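Local coordinates for putative cell surface protein, similar to internalin proteins (Listeria monocytogenes EGD-e, PDB 5KZS) that is of unknown function but belongs to the internalin-like leucine-rich-repeat surface proteins, a family whose relative InlP binds afadin and aids basement membrane crossing, at residues A[100-105]-A[127-132]; A[150-155]-A[174-179]. One frame throughout, in Å; residues are numbered along the deposited sequence.

Contact 1. Residues A[100-105]-A[127-132]; sequences TLFFNT and TITMSG
The ring of Phe102 meets the side chain of Thr129 obliquely: CD2 of Phe102 comes within 3.5 Å of Thr129 CB, and its CE2 lies 3.6 Å from the methyl CG2 of Thr129. CG of Phe102 anti to the backbone N (chi1 -179°) puts the CD2-CE2 side of the ring next to Thr129, and Asn104 OD1 lies in the plane of the ring at its edge. Phe103, on the other side of the strand, has Thr129 O near the plane of its ring at the edge and Met130, a selenomethionine, approaching obliquely, CG of Met130 3.7 Å from Phe103 CD1. These two side chains run side by side into the interior, where Leu101 CD2 and Ile128 CG2 add a looser apolar contact at 4.3 Å. Thr100 and Thr127 line up the same way on the face that carries Phe102. Three backbone bonds hold the parallel strands in register: Leu101 N to Thr127 O (3.1 Å), Thr129 N to Leu101 O (3.2 Å, less straight at 138°) and Phe103 N to Thr129 O (2.9 Å). Beyond the strands, Thr105 CG2 rests 3.7 Å from Ser131 O. This is the parallel ladder of a leucine-rich repeat, apolar side chains inward and a mixed polar and aromatic face outward. Phe103 also packs edge-to-face on Phe82 and, with Met130, touches Leu114 of strand 113-114; strand 76-79 flanks residues 100-103, and strand 150-152 flanks 127-129.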
ATOM      1  N   THR A 100       3.714  -5.930  17.728  1.00 77.35           N
ATOM      2  CA  THR A 100       4.166  -5.477  16.428  1.00 78.60           C
ATOM      3  C   THR A 100       4.991  -6.528  15.723  1.00 76.65           C
ATOM      4  O   THR A 100       5.924  -7.062  16.288  1.00 75.37           O
ATOM      5  CB  THR A 100       5.039  -4.211  16.566  1.00 81.23           C
ATOM      6  OG1 THR A 100       4.321  -3.193  17.273  1.00 83.32           O
ATOM      7  CG2 THR A 100       5.445  -3.669  15.187  1.00 81.29           C
ATOM      8  N   LEU A 101       4.665  -6.777  14.465  1.00 76.53           N
ATOM      9  CA  LEU A 101       5.485  -7.593  13.583  1.00 77.05           C
ATOM     10  C   LEU A 101       5.948  -6.669  12.459  1.00 76.38           C
ATOM     11  O   LEU A 101       5.123  -6.000  11.856  1.00 79.92           O
ATOM     12  CB  LEU A 101       4.658  -8.757  13.031  1.00 77.87           C
ATOM     13  CG  LEU A 101       5.239  -9.528  11.844  1.00 78.28           C
ATOM     14  CD1 LEU A 101       6.529 -10.217  12.230  1.00 78.80           C
ATOM     15  CD2 LEU A 101       4.230 -10.542  11.356  1.00 79.81           C
ATOM     16  N   PHE A 102       7.253  -6.642  12.181  1.00 75.14           N
ATOM     17  CA  PHE A 102       7.832  -5.775  11.148  1.00 73.84           C
ATOM     18  C   PHE A 102       8.867  -6.500  10.277  1.00 75.17           C
ATOM     19  O   PHE A 102       9.933  -6.868  10.762  1.00 76.58           O
ATOM     20  CB  PHE A 102       8.472  -4.539  11.797  1.00 71.98           C
ATOM     21  CG  PHE A 102       9.067  -3.570  10.809  1.00 71.10           C
ATOM     22  CD1 PHE A 102      10.408  -3.673  10.425  1.00 70.77           C
ATOM     23  CD2 PHE A 102       8.288  -2.552  10.255  1.00 71.02           C
ATOM     24  CE1 PHE A 102      10.956  -2.795   9.509  1.00 70.24           C
ATOM     25  CE2 PHE A 102       8.831  -1.673   9.336  1.00 69.67           C
ATOM     26  CZ  PHE A 102      10.163  -1.798   8.958  1.00 70.45           C
ATOM     27  N   PHE A 103       8.547  -6.698   8.997  1.00 76.86           N
ATOM     28  CA  PHE A 103       9.552  -7.003   7.980  1.00 77.17           C
ATOM     29  C   PHE A 103      10.005  -5.693   7.346  1.00 77.77           C
ATOM     30  O   PHE A 103       9.195  -4.907   6.865  1.00 79.77           O
ATOM     31  CB  PHE A 103       9.006  -7.915   6.893  1.00 77.77           C
ATOM     32  CG  PHE A 103       8.738  -9.316   7.351  1.00 80.32           C
ATOM     33  CD1 PHE A 103       7.617  -9.606   8.123  1.00 80.24           C
ATOM     34  CD2 PHE A 103       9.599 -10.358   6.997  1.00 81.72           C
ATOM     35  CE1 PHE A 103       7.362 -10.901   8.541  1.00 80.65           C
ATOM     36  CE2 PHE A 103       9.352 -11.653   7.416  1.00 81.99           C
ATOM     37  CZ  PHE A 103       8.233 -11.925   8.190  1.00 81.99           C
ATOM     38  N   ASN A 104      11.308  -5.475   7.357  1.00 79.05           N
ATOM     39  CA  ASN A 104      11.947  -4.358   6.672  1.00 81.02           C
ATOM     40  C   ASN A 104      11.889  -4.698   5.175  1.00 79.98           C
ATOM     41  O   ASN A 104      11.788  -5.871   4.817  1.00 80.71           O
ATOM     42  CB  ASN A 104      13.388  -4.249   7.205  1.00 81.94           C
ATOM     43  CG  ASN A 104      14.148  -3.055   6.669  1.00 84.79           C
ATOM     44  OD1 ASN A 104      13.777  -1.890   6.882  1.00 86.78           O
ATOM     45  ND2 ASN A 104      15.257  -3.337   5.999  1.00 87.88           N
ATOM     46  N   THR A 105      11.939  -3.700   4.300  1.00 77.01           N
ATOM     47  CA  THR A 105      11.881  -3.989   2.866  1.00 77.58           C
ATOM     48  C   THR A 105      13.280  -4.429   2.423  1.00 77.46           C
ATOM     49  O   THR A 105      14.265  -3.930   2.956  1.00 78.21           O
ATOM     50  CB  THR A 105      11.326  -2.823   1.977  1.00 78.55           C
ATOM     51  OG1 THR A 105      12.387  -2.179   1.270  1.00 79.80           O
ATOM     52  CG2 THR A 105      10.474  -1.796   2.773  1.00 78.44           C
ATOM     53  N   THR A 127       0.094  -3.770  15.057  1.00 75.45           N
ATOM     54  CA  THR A 127       0.688  -3.278  13.815  1.00 75.51           C
ATOM     55  C   THR A 127       1.396  -4.386  13.061  1.00 74.78           C
ATOM     56  O   THR A 127       2.151  -5.136  13.656  1.00 77.12           O
ATOM     57  CB  THR A 127       1.736  -2.195  14.138  1.00 76.65           C
ATOM     58  OG1 THR A 127       1.104  -1.136  14.860  1.00 78.58           O
ATOM     59  CG2 THR A 127       2.406  -1.642  12.864  1.00 75.90           C
ATOM     60  N   ILE A 128       1.189  -4.455  11.751  1.00 75.03           N
ATOM     61  CA  ILE A 128       1.897  -5.405  10.885  1.00 76.45           C
ATOM     62  C   ILE A 128       2.381  -4.675   9.650  1.00 75.33           C
ATOM     63  O   ILE A 128       1.641  -3.904   9.037  1.00 75.08           O
ATOM     64  CB  ILE A 128       1.009  -6.598  10.434  1.00 79.75           C
ATOM     65  CG1 ILE A 128       0.523  -7.370  11.662  1.00 82.59           C
ATOM     66  CG2 ILE A 128       1.765  -7.532   9.471  1.00 79.19           C
ATOM     67  CD1 ILE A 128      -0.336  -8.583  11.354  1.00 84.23           C
ATOM     68  N   THR A 129       3.612  -4.971   9.267  1.00 74.86           N
ATOM     69  CA  THR A 129       4.260  -4.289   8.174  1.00 75.84           C
ATOM     70  C   THR A 129       5.047  -5.314   7.381  1.00 76.63           C
ATOM     71  O   THR A 129       6.040  -5.840   7.876  1.00 78.44           O
ATOM     72  CB  THR A 129       5.213  -3.195   8.713  1.00 74.57           C
ATOM     73  OG1 THR A 129       4.508  -2.326   9.616  1.00 72.64           O
ATOM     74  CG2 THR A 129       5.797  -2.385   7.564  1.00 74.63           C
HETATM   75  N   MSE A 130       4.607  -5.611   6.163  1.00 76.66           N
HETATM   76  CA  MSE A 130       5.316  -6.568   5.304  1.00 78.92           C
HETATM   77  C   MSE A 130       5.741  -6.042   3.966  1.00 77.01           C
HETATM   78  O   MSE A 130       6.186  -6.811   3.083  1.00 76.31           O
HETATM   79  CB  MSE A 130       4.363  -7.724   5.166  1.00 84.87           C
HETATM   80  CG  MSE A 130       4.492  -8.533   6.455  1.00 90.72           C
HETATM   81 SE   MSE A 130       3.073  -9.847   6.402  1.00 99.79          SE
HETATM   82  CE  MSE A 130       4.063 -11.107   5.253  1.00 97.09           C
ATOM     83  N   SER A 131       5.681  -4.712   3.848  1.00 74.06           N
ATOM     84  CA  SER A 131       5.827  -4.007   2.597  1.00 71.78           C
ATOM     85  C   SER A 131       7.151  -4.338   1.943  1.00 71.39           C
ATOM     86  O   SER A 131       8.117  -4.587   2.633  1.00 76.34           O
ATOM     87  CB  SER A 131       5.737  -2.497   2.859  1.00 70.72           C
ATOM     88  OG  SER A 131       4.585  -2.158   3.629  1.00 69.81           O
ATOM     89  N   GLY A 132       7.191  -4.363   0.620  1.00 71.34           N
ATOM     90  CA  GLY A 132       8.440  -4.539  -0.124  1.00 71.72           C
ATOM     91  C   GLY A 132       8.726  -5.951  -0.585  1.00 73.77           C
ATOM     92  O   GLY A 132       9.683  -6.173  -1.334  1.00 74.17           O
TER

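Contact 2. Residues A[150-155]-A[174-179]; sequences QLYMAD and TLDLSH
Asp176 OD1 takes two bonds from Ser178, one from its hydroxyl OG (2.6 Å) on the syn lone pair and one from its backbone N (3.1 Å), closing an Asx turn just after the strand. The carboxylate is thereby fixed beside segment 150-155, with Ala154 CB 3.5 Å from Asp176 OD1. Four backbone bonds join the segments: Leu151 N to Thr174 O, Asp176 N to Leu151 O (169° at the hydrogen), Met153 N to Asp176 O (2.8 Å), and Asp155 N to Ser178 O, which carries the pairing past the strand ends. Tyr152 lies across Asp176 at about a right angle, its CD2 3.5 Å from Asp176 CB, while Asp176 OD2 sits at the ring edge in plane. At the far end of the ring, Tyr152 OH lies 3.7 Å from Thr174 CG2. Gln150 OE1 is at the ring edge, in plane, implausibly close to the hydroxyl. The Thr174 methyl is anti to the backbone N (chi1 -59° for OG1), leaving Thr174 OG1 to bond Glu196. On the buried face Leu151 CD2 meets Leu175 CD1 at 4.1 Å, and Met153 CB, of a selenomethionine, meets Leu177 CD2 at 3.9 Å. Leu175 and Leu177 are two of the inward leucines of a leucine-rich repeat. Asn180 and Asn202 bond the carbonyls of Met153 and Leu177 respectively, strand 127-129 flanks residues 150-152, and strand 196-198 flanks 174-176.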
ATOM      1  N   GLN A 150      -3.191  -1.095  12.633  1.00 76.98           N
ATOM      2  CA  GLN A 150      -2.411  -0.606  11.482  1.00 76.85           C
ATOM      3  C   GLN A 150      -1.943  -1.765  10.629  1.00 75.92           C
ATOM      4  O   GLN A 150      -1.496  -2.761  11.171  1.00 78.40           O
ATOM      5  CB  GLN A 150      -1.175   0.156  11.948  1.00 78.09           C
ATOM      6  CG  GLN A 150      -1.419   1.330  12.890  1.00 80.17           C
ATOM      7  CD  GLN A 150      -0.228   2.291  12.939  1.00 82.11           C
ATOM      8  OE1 GLN A 150       0.253   2.746  11.903  1.00 84.25           O
ATOM      9  NE2 GLN A 150       0.248   2.605  14.137  1.00 83.46           N
ATOM     10  N   LEU A 151      -1.996  -1.638   9.308  1.00 74.77           N
ATOM     11  CA  LEU A 151      -1.571  -2.732   8.425  1.00 75.89           C
ATOM     12  C   LEU A 151      -0.918  -2.193   7.164  1.00 76.37           C
ATOM     13  O   LEU A 151      -1.576  -1.521   6.366  1.00 75.71           O
ATOM     14  CB  LEU A 151      -2.772  -3.616   8.075  1.00 78.46           C
ATOM     15  CG  LEU A 151      -2.593  -4.787   7.090  1.00 80.35           C
ATOM     16  CD1 LEU A 151      -1.444  -5.688   7.529  1.00 81.26           C
ATOM     17  CD2 LEU A 151      -3.872  -5.599   6.945  1.00 79.83           C
ATOM     18  N   TYR A 152       0.373  -2.476   6.990  1.00 77.16           N
ATOM     19  CA  TYR A 152       1.163  -1.898   5.890  1.00 78.47           C
ATOM     20  C   TYR A 152       1.571  -2.989   4.923  1.00 81.24           C
ATOM     21  O   TYR A 152       2.396  -3.827   5.250  1.00 83.78           O
ATOM     22  CB  TYR A 152       2.401  -1.170   6.426  1.00 75.02           C
ATOM     23  CG  TYR A 152       2.058   0.007   7.296  1.00 73.54           C
ATOM     24  CD1 TYR A 152       1.852  -0.146   8.663  1.00 74.03           C
ATOM     25  CD2 TYR A 152       1.922   1.280   6.754  1.00 73.18           C
ATOM     26  CE1 TYR A 152       1.542   0.940   9.468  1.00 72.93           C
ATOM     27  CE2 TYR A 152       1.595   2.364   7.547  1.00 71.76           C
ATOM     28  CZ  TYR A 152       1.404   2.185   8.898  1.00 71.70           C
ATOM     29  OH  TYR A 152       1.076   3.256   9.668  1.00 71.81           O
HETATM   30  N   MSE A 153       0.979  -2.981   3.738  1.00 83.66           N
HETATM   31  CA  MSE A 153       1.193  -4.036   2.766  1.00 86.18           C
HETATM   32  C   MSE A 153       1.482  -3.446   1.409  1.00 84.81           C
HETATM   33  O   MSE A 153       0.919  -3.879   0.402  1.00 84.17           O
HETATM   34  CB  MSE A 153      -0.102  -4.812   2.720  1.00 93.59           C
HETATM   35  CG  MSE A 153      -0.673  -5.220   4.072  1.00100.30           C
HETATM   36 SE   MSE A 153       0.076  -6.975   4.470  1.00114.20          SE
HETATM   37  CE  MSE A 153      -1.282  -7.952   3.474  1.00101.55           C
ATOM     38  N   ALA A 154       2.377  -2.461   1.362  1.00 81.44           N
ATOM     39  CA  ALA A 154       2.690  -1.756   0.118  1.00 78.53           C
ATOM     40  C   ALA A 154       3.769  -2.475  -0.670  1.00 77.26           C
ATOM     41  O   ALA A 154       4.570  -3.180  -0.098  1.00 77.85           O
ATOM     42  CB  ALA A 154       3.135  -0.348   0.432  1.00 78.41           C
ATOM     43  N   ASP A 155       3.792  -2.298  -1.982  1.00 77.12           N
ATOM     44  CA  ASP A 155       4.861  -2.849  -2.831  1.00 78.96           C
ATOM     45  C   ASP A 155       4.961  -4.374  -2.766  1.00 80.90           C
ATOM     46  O   ASP A 155       6.059  -4.940  -2.794  1.00 80.60           O
ATOM     47  CB  ASP A 155       6.220  -2.200  -2.490  1.00 79.50           C
ATOM     48  CG  ASP A 155       7.284  -2.407  -3.587  1.00 80.98           C
ATOM     49  OD1 ASP A 155       6.942  -2.728  -4.747  1.00 81.78           O
ATOM     50  OD2 ASP A 155       8.480  -2.256  -3.279  1.00 82.00           O
ATOM     51  N   THR A 174      -5.522   2.418  10.164  1.00 74.12           N
ATOM     52  CA  THR A 174      -4.631   2.698   9.039  1.00 73.89           C
ATOM     53  C   THR A 174      -4.420   1.472   8.163  1.00 71.93           C
ATOM     54  O   THR A 174      -4.123   0.394   8.672  1.00 74.00           O
ATOM     55  CB  THR A 174      -3.253   3.212   9.536  1.00 74.60           C
ATOM     56  OG1 THR A 174      -3.424   4.412  10.314  1.00 74.67           O
ATOM     57  CG2 THR A 174      -2.324   3.509   8.351  1.00 74.35           C
ATOM     58  N   LEU A 175      -4.517   1.652   6.851  1.00 69.98           N
ATOM     59  CA  LEU A 175      -4.341   0.557   5.900  1.00 70.52           C
ATOM     60  C   LEU A 175      -3.622   1.033   4.644  1.00 70.76           C
ATOM     61  O   LEU A 175      -4.133   1.880   3.910  1.00 71.19           O
ATOM     62  CB  LEU A 175      -5.703  -0.035   5.535  1.00 71.79           C
ATOM     63  CG  LEU A 175      -5.786  -1.123   4.455  1.00 71.84           C
ATOM     64  CD1 LEU A 175      -4.880  -2.314   4.731  1.00 72.05           C
ATOM     65  CD2 LEU A 175      -7.223  -1.573   4.368  1.00 72.65           C
ATOM     66  N   ASP A 176      -2.442   0.478   4.402  1.00 71.76           N
ATOM     67  CA  ASP A 176      -1.572   0.948   3.338  1.00 73.61           C
ATOM     68  C   ASP A 176      -1.459  -0.153   2.295  1.00 72.66           C
ATOM     69  O   ASP A 176      -0.886  -1.209   2.557  1.00 72.71           O
ATOM     70  CB  ASP A 176      -0.203   1.336   3.924  1.00 74.49           C
ATOM     71  CG  ASP A 176       0.706   2.031   2.919  1.00 77.19           C
ATOM     72  OD1 ASP A 176       0.598   1.727   1.707  1.00 78.34           O
ATOM     73  OD2 ASP A 176       1.545   2.879   3.350  1.00 79.68           O
ATOM     74  N   LEU A 177      -2.011   0.107   1.117  1.00 72.76           N
ATOM     75  CA  LEU A 177      -1.971  -0.841   0.000  1.00 73.63           C
ATOM     76  C   LEU A 177      -1.352  -0.196  -1.247  1.00 72.36           C
ATOM     77  O   LEU A 177      -1.595  -0.627  -2.381  1.00 71.15           O
ATOM     78  CB  LEU A 177      -3.386  -1.375  -0.268  1.00 74.73           C
ATOM     79  CG  LEU A 177      -3.977  -2.224   0.883  1.00 76.39           C
ATOM     80  CD1 LEU A 177      -5.494  -2.305   0.829  1.00 76.76           C
ATOM     81  CD2 LEU A 177      -3.392  -3.634   0.910  1.00 76.93           C
ATOM     82  N   SER A 178      -0.502   0.804  -1.018  1.00 70.80           N
ATOM     83  CA  SER A 178       0.090   1.587  -2.094  1.00 70.72           C
ATOM     84  C   SER A 178       1.100   0.755  -2.863  1.00 70.55           C
ATOM     85  O   SER A 178       1.552  -0.254  -2.364  1.00 71.52           O
ATOM     86  CB  SER A 178       0.779   2.814  -1.509  1.00 71.24           C
ATOM     87  OG  SER A 178       1.694   2.429  -0.496  1.00 71.07           O
ATOM     88  N   HIS A 179       1.439   1.164  -4.076  1.00 71.09           N
ATOM     89  CA  HIS A 179       2.452   0.460  -4.887  1.00 73.97           C
ATOM     90  C   HIS A 179       2.121  -1.013  -5.177  1.00 75.86           C
ATOM     91  O   HIS A 179       3.006  -1.871  -5.254  1.00 76.98           O
ATOM     92  CB  HIS A 179       3.850   0.593  -4.256  1.00 75.38           C
ATOM     93  CG  HIS A 179       4.465   1.939  -4.442  1.00 76.64           C
ATOM     94  ND1 HIS A 179       5.074   2.317  -5.622  1.00 78.17           N
ATOM     95  CD2 HIS A 179       4.571   2.997  -3.602  1.00 77.48           C
ATOM     96  CE1 HIS A 179       5.532   3.551  -5.500  1.00 79.90           C
ATOM     97  NE2 HIS A 179       5.238   3.988  -4.285  1.00 80.10           N
TER

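Both contacts are parallel strand pairs of one leucine-rich-repeat sheet, and they adjoin: strands 127-129 and 150-152 are neighbours, probably bonded through Ile128 O and Tyr152 N (2.8 Å) and, past the strands, Gly132 N and Ala154 O (3.0 Å). Each has a buried apolar face and a more exposed one. Contact 2 lies nearer the middle of the chain, its centre about 3 Å from the chain centre against about 12 Å for contact 1. Both bury leucine and a selenomethionine; contact 1 adds Ile128 and the ring of Phe103, contact 2 two further leucines, and its outer face has a carboxylate-centred Asx turn that contact 1 lacks.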